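Local coordinates for hypothetical fimbrial assembly protein (Parabacteroides distasonis, PDB 3R4R) that is a putative component of the fimbrium tip, part of the filamentous cell-surface appendages that mediate cell adhesion and biofilm formation, at residues A[14-19]-A[86-91]; A[46-51]-A[59-64]. All blocks are in the same frame, centred on the assembly; numbering follows the deposited sequence.

Overall arrangement
Contacts 1 and 2 lie about 11 Å apart, centre to centre, on the same side of the chain's centre. Contact 2 is a local hairpin, strands 46-52 and 58-65; contact 1 pairs strand 12-21 with strand 78-90, and the hairpin falls between those two in sequence. The contacts meet through apolar side chains: Val88 CG2 is 3.7 Å from Tyr60 CG, Val88 CG1 is 3.9 Å from Ile59 CD1, and Leu18 CD2 is 3.8 Å from Val49 CG1. A probable hydrogen bond joins Glu86 O to Tyr60 OH at 3.2 Å. Residues 14-19 lie in the inferred propeptide, and contact 1 pairs them with strand 78-90, which also packs on the hairpin.

Contact 1 (A[14-19]-A[86-91]); sequences FDMSLV and EGVRTF
Phe14 and Val88 form an antiparallel hydrogen-bonded pair: Phe14 N reaches Val88 O at 2.9 Å, almost straight at 178°, and Val88 N returns to Phe14 O at 2.8 Å. With chi1 at -70°, the Phe14 ring stands beside its own backbone N, the atom that bonds to Val88, and this carries the ring along residues 86-91 toward Thr90. Followed outward, Phe14 CB lies 3.9 Å from Val88 O, its CD1 passes on to Thr90 CG2, and its CE1 meets that methyl at 3.4 Å, in the ring plane, so the ring is touched at its edge. One residue on, Asp15 OD1 takes the Gly87 N-H from above the carboxylate plane, N to OD1 3.3 Å, while Asp15 OD2 lies 3.4 Å from Glu86 CG. Their two carboxylates are turned 80° apart and do not touch. Two residues along the strand from Phe14, the selenium of Met16, a selenomethionine, lies loosely against Val88 CG2, and Met16 also packs on Leu85 and Val161. Gly87, whose phi is positive, shares the place opposite Phe14 with Val88. Two residues facing one, the first a glycine of positive phi, make this a G1 beta bulge in the pairing of strand 12-21 with strand 78-90.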
# COMPACT_ATOMS: atom_id res chain seq x y z
N PHE A 14 3.21 -18.99 23.53
CA PHE A 14 2.41 -19.39 22.37
C PHE A 14 3.13 -19.27 21.07
O PHE A 14 4.03 -18.45 20.91
CB PHE A 14 1.15 -18.51 22.24
CG PHE A 14 0.11 -18.73 23.28
CD1 PHE A 14 0.14 -18.02 24.48
CD2 PHE A 14 -0.93 -19.63 23.07
CE1 PHE A 14 -0.83 -18.23 25.45
CE2 PHE A 14 -1.90 -19.84 24.04
CZ PHE A 14 -1.85 -19.14 25.23
N ASP A 15 2.67 -20.06 20.11
CA ASP A 15 3.09 -20.00 18.72
C ASP A 15 1.84 -19.79 17.87
O ASP A 15 0.87 -20.53 17.97
CB ASP A 15 3.90 -21.23 18.29
CG ASP A 15 5.29 -21.35 18.91
OD1 ASP A 15 5.45 -21.00 20.11
OD2 ASP A 15 6.20 -21.88 18.23
N MSE A 16 1.85 -18.71 17.08
CA MSE A 16 0.73 -18.31 16.23
C MSE A 16 0.96 -18.64 14.77
O MSE A 16 2.04 -18.39 14.24
CB MSE A 16 0.49 -16.79 16.35
CG MSE A 16 -0.04 -16.34 17.73
SE MSE A 16 -0.28 -14.39 17.99
CE MSE A 16 -1.38 -13.99 16.41
N SER A 17 -0.09 -19.18 14.12
CA SER A 17 -0.13 -19.42 12.68
C SER A 17 -0.74 -18.18 12.03
O SER A 17 -1.86 -17.80 12.39
CB SER A 17 -0.88 -20.70 12.35
OG SER A 17 -0.27 -21.84 12.92
N LEU A 18 0.01 -17.52 11.14
CA LEU A 18 -0.38 -16.26 10.51
C LEU A 18 -0.57 -16.41 9.00
O LEU A 18 0.29 -16.98 8.33
CB LEU A 18 0.73 -15.23 10.80
CG LEU A 18 0.34 -13.77 11.08
CD1 LEU A 18 -0.20 -13.62 12.49
CD2 LEU A 18 1.54 -12.86 10.98
N VAL A 19 -1.69 -15.90 8.46
CA VAL A 19 -1.96 -15.96 7.01
C VAL A 19 -2.08 -14.51 6.48
O VAL A 19 -2.97 -13.79 6.93
CB VAL A 19 -3.21 -16.81 6.66
CG1 VAL A 19 -3.56 -16.71 5.18
CG2 VAL A 19 -3.00 -18.27 7.06
N GLU A 86 6.72 -17.66 16.63
CA GLU A 86 7.17 -18.50 17.75
C GLU A 86 7.45 -17.65 18.98
O GLU A 86 7.96 -16.53 18.87
CB GLU A 86 8.44 -19.32 17.43
CG GLU A 86 8.39 -20.26 16.23
CD GLU A 86 8.72 -19.67 14.87
OE1 GLU A 86 8.76 -18.42 14.74
OE2 GLU A 86 8.98 -20.47 13.94
N GLY A 87 7.13 -18.21 20.14
CA GLY A 87 7.41 -17.64 21.45
C GLY A 87 6.77 -16.32 21.82
O GLY A 87 7.46 -15.43 22.32
N VAL A 88 5.45 -16.20 21.62
CA VAL A 88 4.70 -15.02 22.07
C VAL A 88 4.46 -15.24 23.57
O VAL A 88 3.82 -16.23 23.94
CB VAL A 88 3.42 -14.77 21.24
CG1 VAL A 88 2.67 -13.54 21.76
CG2 VAL A 88 3.76 -14.62 19.76
N ARG A 89 5.03 -14.37 24.42
CA ARG A 89 4.95 -14.55 25.87
C ARG A 89 3.74 -13.83 26.47
O ARG A 89 3.48 -12.65 26.20
CB ARG A 89 6.24 -14.06 26.56
CG ARG A 89 7.49 -14.81 26.10
N THR A 90 2.99 -14.60 27.29
CA THR A 90 1.83 -14.17 28.08
C THR A 90 2.17 -14.45 29.56
O THR A 90 3.32 -14.82 29.83
CB THR A 90 0.52 -14.85 27.61
OG1 THR A 90 -0.58 -14.22 28.28
CG2 THR A 90 0.50 -16.34 27.88
N PHE A 91 1.23 -14.29 30.51
CA PHE A 91 1.58 -14.56 31.90
C PHE A 91 0.56 -15.55 32.55
O PHE A 91 0.54 -15.70 33.78
CB PHE A 91 1.70 -13.25 32.70
CG PHE A 91 3.00 -12.54 32.35
CD1 PHE A 91 3.07 -11.67 31.26
CD2 PHE A 91 4.16 -12.79 33.08
CE1 PHE A 91 4.28 -11.06 30.91
CE2 PHE A 91 5.37 -12.16 32.74
CZ PHE A 91 5.42 -11.30 31.65

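Contact 2 (A[46-51]-A[59-64]); sequences NCHVAV and IYFKNF
Val49 and Phe64 meet in the apolar centre, where Val49 CG2 lies 3.9 Å from Phe64 CE1. Cys47 SG comes obliquely to the same ring, 3.8 Å from Phe64 CD1, a sulfur-aromatic contact, and Lys62 CG sits over one ring face, offset toward the rim. Farther along, Val51 spreads its methyls: CG1, anti to the backbone N (chi1 177°), touches Ile59 CG1, and CG2 touches Tyr60 CD2. Leu83 and Leu85 of strand 78-90 and Val98, Val100 and Val102 of strand 96-104 continue this apolar side. Between the strands run paired backbone bonds, among them Val49 N to Lys62 O at 2.9 Å. Val51 O accepts a bond from Ile59 N at 2.8 Å and a weak one from Tyr60 N, and Ile59 and Tyr60 both face Val51, a classic beta bulge.

The other face carries Phe61, His48 and Asn63. His48 CE1 lies 3.4 Å from Phe61 CD2, the two rings rim to rim with planes 32° apart. His48 ND1 donates to Asn63 OD1 at 2.7 Å, the acceptor nearly in the imidazole plane, while NE2 bonds to Tyr127 OH. Asn63 ND2 in turn bonds to Asp115 OD1. A leucine in place of His48 would probably leave Asn63 OD1 and Tyr127 OH without these mates and the Asn63 amide freer to turn. Bonded at both ring nitrogens, the imidazole is probably held against rotation. The hairpin thus sets a largely apolar side, where the Tyr60 hydroxyl probably bonds to Glu86 O, against a face whose polar groups join it to the loop residues Asp115 and Tyr127.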
# COMPACT_ATOMS: atom_id res chain seq x y z
N ASN A 46 9.73 -8.97 2.58
CA ASN A 46 10.00 -8.84 4.01
C ASN A 46 8.80 -8.23 4.73
O ASN A 46 7.99 -7.57 4.09
CB ASN A 46 11.26 -7.98 4.24
CG ASN A 46 11.15 -6.54 3.78
OD1 ASN A 46 10.42 -5.73 4.34
ND2 ASN A 46 11.96 -6.17 2.80
N CYS A 47 8.68 -8.42 6.03
CA CYS A 47 7.60 -7.82 6.81
C CYS A 47 8.01 -7.71 8.27
O CYS A 47 8.93 -8.38 8.74
CB CYS A 47 6.28 -8.59 6.67
SG CYS A 47 6.30 -10.28 7.34
N HIS A 48 7.27 -6.85 8.98
CA HIS A 48 7.32 -6.58 10.39
C HIS A 48 5.98 -6.98 10.97
O HIS A 48 4.95 -6.52 10.49
CB HIS A 48 7.69 -5.10 10.68
CG HIS A 48 7.58 -4.72 12.13
ND1 HIS A 48 8.60 -4.96 13.02
CD2 HIS A 48 6.57 -4.11 12.78
CE1 HIS A 48 8.17 -4.51 14.18
NE2 HIS A 48 6.96 -4.00 14.09
N VAL A 49 5.99 -7.88 11.95
CA VAL A 49 4.75 -8.32 12.60
C VAL A 49 4.83 -7.90 14.06
O VAL A 49 5.84 -8.13 14.72
CB VAL A 49 4.51 -9.86 12.41
CG1 VAL A 49 3.33 -10.35 13.23
CG2 VAL A 49 4.33 -10.20 10.94
N ALA A 50 3.80 -7.22 14.52
CA ALA A 50 3.71 -6.73 15.88
C ALA A 50 2.45 -7.28 16.54
O ALA A 50 1.41 -7.32 15.89
CB ALA A 50 3.71 -5.20 15.88
N VAL A 51 2.55 -7.72 17.80
CA VAL A 51 1.44 -8.25 18.60
C VAL A 51 1.26 -7.33 19.82
O VAL A 51 2.23 -7.05 20.53
CB VAL A 51 1.62 -9.75 19.00
CG1 VAL A 51 0.48 -10.24 19.89
CG2 VAL A 51 1.75 -10.64 17.77
N ILE A 59 3.66 -6.59 22.91
CA ILE A 59 4.15 -7.71 23.71
C ILE A 59 5.15 -8.54 22.86
O ILE A 59 6.05 -9.15 23.42
CB ILE A 59 3.01 -8.61 24.28
CG1 ILE A 59 2.18 -9.31 23.16
CG2 ILE A 59 2.11 -7.82 25.27
CD1 ILE A 59 1.24 -10.42 23.61
N TYR A 60 5.01 -8.54 21.53
CA TYR A 60 5.87 -9.31 20.64
C TYR A 60 6.04 -8.60 19.31
O TYR A 60 5.11 -7.93 18.84
CB TYR A 60 5.25 -10.72 20.43
CG TYR A 60 5.93 -11.62 19.42
CD1 TYR A 60 6.95 -12.48 19.80
CD2 TYR A 60 5.51 -11.66 18.09
CE1 TYR A 60 7.58 -13.32 18.88
CE2 TYR A 60 6.13 -12.50 17.16
CZ TYR A 60 7.15 -13.35 17.56
OH TYR A 60 7.76 -14.22 16.68
N PHE A 61 7.22 -8.79 18.67
CA PHE A 61 7.44 -8.33 17.31
C PHE A 61 8.48 -9.24 16.65
O PHE A 61 9.37 -9.74 17.34
CB PHE A 61 7.86 -6.84 17.21
CG PHE A 61 9.34 -6.57 17.31
CD1 PHE A 61 9.96 -6.39 18.54
CD2 PHE A 61 10.13 -6.54 16.16
CE1 PHE A 61 11.33 -6.18 18.63
CE2 PHE A 61 11.51 -6.36 16.26
CZ PHE A 61 12.10 -6.17 17.49
N LYS A 62 8.43 -9.38 15.32
CA LYS A 62 9.41 -10.16 14.58
C LYS A 62 9.49 -9.62 13.19
O LYS A 62 8.48 -9.16 12.63
CB LYS A 62 9.06 -11.67 14.61
CG LYS A 62 9.99 -12.58 13.83
CD LYS A 62 9.79 -14.05 14.21
CE LYS A 62 10.50 -15.05 13.32
NZ LYS A 62 11.97 -14.83 13.23
N ASN A 63 10.71 -9.61 12.65
CA ASN A 63 11.01 -9.18 11.29
C ASN A 63 11.35 -10.39 10.48
O ASN A 63 12.31 -11.11 10.82
CB ASN A 63 12.14 -8.14 11.28
CG ASN A 63 11.74 -6.86 11.98
OD1 ASN A 63 10.65 -6.30 11.79
ND2 ASN A 63 12.65 -6.34 12.77
N PHE A 64 10.50 -10.68 9.47
CA PHE A 64 10.64 -11.80 8.51
C PHE A 64 11.23 -11.34 7.21
O PHE A 64 10.97 -10.21 6.79
CB PHE A 64 9.29 -12.46 8.21
CG PHE A 64 8.61 -13.07 9.41
CD1 PHE A 64 7.76 -12.30 10.20
CD2 PHE A 64 8.73 -14.43 9.68
CE1 PHE A 64 7.08 -12.88 11.28
CE2 PHE A 64 8.04 -15.00 10.74
CZ PHE A 64 7.22 -14.23 11.53